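Local coordinates for protein STE5 (Saccharomyces cerevisiae, PDB 3FZE) that serves as a scaffold in yeast pheromone signalling, its minimal scaffold domain cocatalysing phosphorylation of the MAP kinase Fus3 by Ste7, at residues T29-E33 against E34-I38; T91-S94 against P95-K99. One frame throughout, in Å; residues are numbered along the deposited sequence. Where two conformers were deposited one is given.

Contact 1: T29-E33 against E34-I38; sequences TKLKE and EDSLI
Leu31 meets Ser36 and Leu37 through its two methyls, each aimed at a different residue: its CG lies anti to the carbonyl carbon (chi1 -55°), and from there the branch forks. CD1 touches Leu37 CD1 at 3.7 Å, with the two leucines crossing at about a right angle. Leu37 reaches this point with a first torsion of -104°, well away from a staggered value. The other methyl, Leu31 CD2, rests on Ser36 CB at 3.8 Å. Beyond the two segments, Trp170 of helix 170-180 touches both Leu31 and Ser36, while Ile81 and Lys85 touch Leu37.

A water joins the two backbones. It donates to Glu33 O at 2.7 Å and accepts from Leu37 N at 2.9 Å, bridging the loop carbonyl and an amide of the first helical turn. In the same turn Ile38 N makes a weak hydrogen bond to Glu34 O.

On the exposed side Glu33 CG approaches Asp35 OD2 at 3.5 Å. The two carboxylates do not touch: Glu33 OE2 and Asp35 OD2 stay 4.8 Å apart, and their like charges would probably repel each other mildly. The arrangement is that of a strand-to-helix connection, the loop after strand 19-26 turning into helix 35-50, as expected in the alpha/beta/alpha build of a vWA-like fold.

Contact 2: T91-S94 against P95-K99; sequences TQFS and PIWLK
Hydrogen bonds from Trp97 and Leu98 both end on Ser94, which is the N-cap of helix 95-102. Ser94 OG sits between its own backbone N and carbonyl carbon (chi1 67°), facing the first turn, where it accepts from Trp97 N at 3.0 Å with an N-H...O angle of 154°. The backbone atom Ser94 O accepts from Leu98 N, also at 3.0 Å and slightly straighter, at 160°. One residue thus satisfies two amides of the opening turn, and the capping bond leaves the hydroxyl close beside Trp97 CB, 3.2 Å from Ser94 OG.

Apolar packing centres on Phe93. Its CE2 lies 4.0 Å from Pro95 CD, the proline that opens the helix, while CE1 is 3.8 Å from Leu98 CB. Leu98 CD2 comes up at the edge of the phenyl ring, in its plane. Phe93 CD1 meets Trp97 CE3 at 4.2 Å, the two side chains crossing at about a right angle. Replacing Phe93 by an alanine would probably open a gap between Pro95, Trp97 and Leu98 and remove the ring's contacts with the strands beneath.

Over one face of the indole, Thr91 CG2 stands 3.6 Å above the plane, offset toward the rim, where its nearest atom is Trp97 NE1 at 3.8 Å.

In the fold, Phe93 and Leu98 press on Ile23 of strand 19-26 and Cys57 of strand 55-60. Val65 of strand 65-68 touches Phe93 and Trp97, and Tyr68 stacks edge-to-face with the indole, so the start of helix 95-102 is packed against three strands of the mixed sheet.

In the fold
Contacts 1 and 2 lie far apart, about 25 Å between centres and about 16 Å between nearest atoms, and do not touch. Each is nevertheless a place where a loop runs into a helix: contact 1 at the start of helix 35-50, contact 2 at the start of helix 95-102. Strand 19-26 relates them, since contact 1 follows from its end and the packing of contact 2 leans on its Ile23. Helix 35-50 leads on to strand 55-60 and helix 95-102 to strand 111-117, so the two helix entries come before the strands that flank strand 19-26 in the sheet, one on either side of it.

Contact 1: T29-E33 against E34-I38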
loop_
_atom_site.group_PDB
_atom_site.type_symbol
_atom_site.label_atom_id
_atom_site.label_comp_id
_atom_site.label_asym_id
_atom_site.label_seq_id
_atom_site.Cartn_x
_atom_site.Cartn_y
_atom_site.Cartn_z
ATOM N N THR A 29 14.716 4.852 7.203
ATOM C CA THR A 29 15.961 5.613 7.115
ATOM C C THR A 29 15.988 6.528 5.890
ATOM O O THR A 29 16.752 7.494 5.845
ATOM C CB THR A 29 17.199 4.688 7.097
ATOM O OG1 THR A 29 17.279 4.006 5.838
ATOM C CG2 THR A 29 17.134 3.668 8.230
ATOM N N LYS A 30 15.150 6.228 4.902
ATOM C CA LYS A 30 15.102 7.035 3.688
ATOM C C LYS A 30 14.220 8.269 3.859
ATOM O O LYS A 30 14.245 9.175 3.025
ATOM C CB LYS A 30 14.624 6.206 2.497
ATOM C CG LYS A 30 15.558 5.074 2.121
ATOM C CD LYS A 30 15.114 4.387 0.843
ATOM C CE LYS A 30 16.162 3.394 0.364
ATOM N NZ LYS A 30 15.968 3.053 -1.075
ATOM N N LEU A 31 13.441 8.299 4.937
ATOM C CA LEU A 31 12.539 9.417 5.198
ATOM C C LEU A 31 13.297 10.632 5.737
ATOM O O LEU A 31 13.833 10.605 6.845
ATOM C CB LEU A 31 11.428 8.995 6.162
ATOM C CG LEU A 31 10.647 7.766 5.686
ATOM C CD1 LEU A 31 9.568 7.367 6.687
ATOM C CD2 LEU A 31 10.060 8.006 4.300
ATOM N N LYS A 32 13.335 11.693 4.935
ATOM C CA LYS A 32 14.114 12.888 5.246
ATOM C C LYS A 32 13.334 13.912 6.064
ATOM O O LYS A 32 13.886 14.925 6.494
ATOM C CB LYS A 32 14.628 13.539 3.957
ATOM N N GLU A 33 12.046 13.655 6.262
ATOM C CA GLU A 33 11.206 14.529 7.080
ATOM C C GLU A 33 9.958 13.791 7.563
ATOM O O GLU A 33 9.773 12.618 7.255
ATOM C CB GLU A 33 10.846 15.826 6.339
ATOM C CG GLU A 33 9.950 15.663 5.121
ATOM C CD GLU A 33 10.691 15.160 3.895
ATOM O OE1 GLU A 33 11.937 15.094 3.928
ATOM O OE2 GLU A 33 10.023 14.836 2.891
ATOM N N GLU A 34 9.111 14.484 8.319
ATOM C CA GLU A 34 8.002 13.844 9.024
ATOM C C GLU A 34 6.748 13.711 8.172
ATOM O O GLU A 34 5.797 13.022 8.551
ATOM C CB GLU A 34 7.668 14.622 10.299
ATOM C CG GLU A 34 8.882 15.071 11.096
ATOM C CD GLU A 34 9.700 13.911 11.633
ATOM O OE1 GLU A 34 9.374 12.745 11.326
ATOM O OE2 GLU A 34 10.676 14.170 12.368
ATOM N N ASP A 35 6.747 14.366 7.019
ATOM C CA ASP A 35 5.546 14.439 6.198
ATOM C C ASP A 35 5.092 13.099 5.624
ATOM O O ASP A 35 3.896 12.891 5.446
ATOM C CB ASP A 35 5.719 15.475 5.084
ATOM C CG ASP A 35 5.893 16.880 5.626
ATOM O OD1 ASP A 35 4.986 17.360 6.340
ATOM O OD2 ASP A 35 6.939 17.501 5.339
ATOM N N SER A 36 6.027 12.194 5.338
ATOM C CA SER A 36 5.659 10.907 4.739
ATOM C C SER A 36 4.815 10.033 5.680
ATOM O O SER A 36 3.793 9.490 5.271
ATOM C CB SER A 36 6.903 10.150 4.255
ATOM O OG SER A 36 7.579 10.894 3.245
ATOM N N LEU A 37 5.239 9.885 6.934
ATOM C CA LEU A 37 4.440 9.119 7.891
ATOM C C LEU A 37 3.076 9.770 8.158
ATOM O O LEU A 37 2.064 9.085 8.306
ATOM C CB LEU A 37 5.193 8.902 9.200
ATOM C CG LEU A 37 5.777 7.500 9.399
ATOM C CD1 LEU A 37 6.177 6.855 8.070
ATOM C CD2 LEU A 37 6.931 7.512 10.392
ATOM N N ILE A 38 3.049 11.093 8.228
ATOM C CA ILE A 38 1.794 11.793 8.443
ATOM C C ILE A 38 0.832 11.588 7.275
ATOM O O ILE A 38 -0.377 11.403 7.476
ATOM C CB ILE A 38 2.035 13.297 8.670
ATOM C CG1 ILE A 38 2.832 13.500 9.956
ATOM C CG2 ILE A 38 0.711 14.037 8.715
ATOM C CD1 ILE A 38 3.276 14.940 10.186
HETATM O O HOH W 1 7.972 10.671 7.631
#

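Contact 2: T91-S94 against P95-K99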
loop_
_atom_site.group_PDB
_atom_site.type_symbol
_atom_site.label_atom_id
_atom_site.label_comp_id
_atom_site.label_asym_id
_atom_site.label_seq_id
_atom_site.Cartn_x
_atom_site.Cartn_y
_atom_site.Cartn_z
ATOM N N THR A 91 8.034 -12.748 10.948
ATOM C CA THR A 91 7.153 -13.214 9.874
ATOM C C THR A 91 7.485 -12.547 8.543
ATOM O O THR A 91 7.297 -11.342 8.391
ATOM C CB THR A 91 5.673 -12.924 10.191
ATOM O OG1 THR A 91 5.329 -13.491 11.462
ATOM C CG2 THR A 91 4.772 -13.514 9.101
ATOM N N GLN A 92 7.967 -13.334 7.586
ATOM C CA GLN A 92 8.227 -12.825 6.239
ATOM C C GLN A 92 6.931 -12.601 5.465
ATOM O O GLN A 92 6.015 -13.422 5.511
ATOM C CB GLN A 92 9.129 -13.779 5.455
ATOM C CG GLN A 92 10.602 -13.652 5.827
ATOM C CD GLN A 92 11.272 -12.433 5.205
ATOM O OE1 GLN A 92 11.453 -12.358 3.979
ATOM N NE2 GLN A 92 11.672 -11.484 6.048
ATOM N N PHE A 93 6.859 -11.484 4.754
ATOM C CA PHE A 93 5.693 -11.183 3.937
ATOM C C PHE A 93 5.675 -11.911 2.588
ATOM O O PHE A 93 6.700 -12.062 1.932
ATOM C CB PHE A 93 5.590 -9.681 3.682
ATOM C CG PHE A 93 4.497 -9.327 2.725
ATOM C CD1 PHE A 93 3.200 -9.161 3.175
ATOM C CD2 PHE A 93 4.758 -9.212 1.367
ATOM C CE1 PHE A 93 2.180 -8.852 2.293
ATOM C CE2 PHE A 93 3.733 -8.899 0.476
ATOM C CZ PHE A 93 2.449 -8.730 0.941
ATOM N N SER A 94 4.485 -12.332 2.172
ATOM C CA SER A 94 4.244 -12.750 0.796
ATOM C C SER A 94 2.778 -12.490 0.503
ATOM O O SER A 94 1.960 -12.418 1.425
ATOM C CB SER A 94 4.560 -14.234 0.583
ATOM O OG SER A 94 3.657 -15.062 1.302
ATOM N N PRO A 95 2.438 -12.325 -0.781
ATOM C CA PRO A 95 1.022 -12.123 -1.100
ATOM C C PRO A 95 0.157 -13.298 -0.635
ATOM O O PRO A 95 -0.911 -13.066 -0.068
ATOM C CB PRO A 95 1.024 -12.004 -2.625
ATOM C CG PRO A 95 2.369 -11.417 -2.933
ATOM C CD PRO A 95 3.315 -12.051 -1.933
ATOM N N ILE A 96 0.607 -14.533 -0.855
ATOM C CA ILE A 96 -0.174 -15.680 -0.403
ATOM C C ILE A 96 -0.322 -15.695 1.118
ATOM O O ILE A 96 -1.395 -16.004 1.632
ATOM C CB ILE A 96 0.393 -17.037 -0.899
ATOM C CG1 ILE A 96 -0.557 -18.172 -0.507
ATOM C CG2 ILE A 96 1.771 -17.300 -0.328
ATOM C CD1 ILE A 96 -1.978 -17.952 -0.963
ATOM N N TRP A 97 0.743 -15.351 1.843
ATOM C CA TRP A 97 0.627 -15.238 3.290
ATOM C C TRP A 97 -0.480 -14.242 3.633
ATOM O O TRP A 97 -1.325 -14.504 4.487
ATOM C CB TRP A 97 1.938 -14.790 3.952
ATOM C CG TRP A 97 1.731 -14.508 5.407
ATOM C CD1 TRP A 97 1.789 -15.406 6.435
ATOM C CD2 TRP A 97 1.377 -13.247 5.993
ATOM N NE1 TRP A 97 1.503 -14.779 7.626
ATOM C CE2 TRP A 97 1.249 -13.457 7.384
ATOM C CE3 TRP A 97 1.160 -11.965 5.480
ATOM C CZ2 TRP A 97 0.917 -12.429 8.267
ATOM C CZ3 TRP A 97 0.829 -10.940 6.361
ATOM C CH2 TRP A 97 0.704 -11.185 7.738
ATOM N N LEU A 98 -0.466 -13.095 2.963
ATOM C CA LEU A 98 -1.457 -12.059 3.231
ATOM C C LEU A 98 -2.877 -12.539 2.912
ATOM O O LEU A 98 -3.795 -12.325 3.704
ATOM C CB LEU A 98 -1.130 -10.772 2.469
ATOM C CG LEU A 98 -1.999 -9.554 2.807
ATOM C CD1 LEU A 98 -1.770 -9.079 4.254
ATOM C CD2 LEU A 98 -1.746 -8.424 1.803
ATOM N N LYS A 99 -3.060 -13.184 1.763
ATOM C CA LYS A 99 -4.385 -13.683 1.406
ATOM C C LYS A 99 -4.885 -14.700 2.425
ATOM O O LYS A 99 -6.030 -14.632 2.868
ATOM C CB LYS A 99 -4.399 -14.278 -0.006
ATOM C CG LYS A 99 -5.755 -14.828 -0.434
ATOM C CD LYS A 99 -5.881 -16.322 -0.154
ATOM C CE LYS A 99 -7.254 -16.849 -0.562
ATOM N NZ LYS A 99 -7.237 -18.330 -0.788
#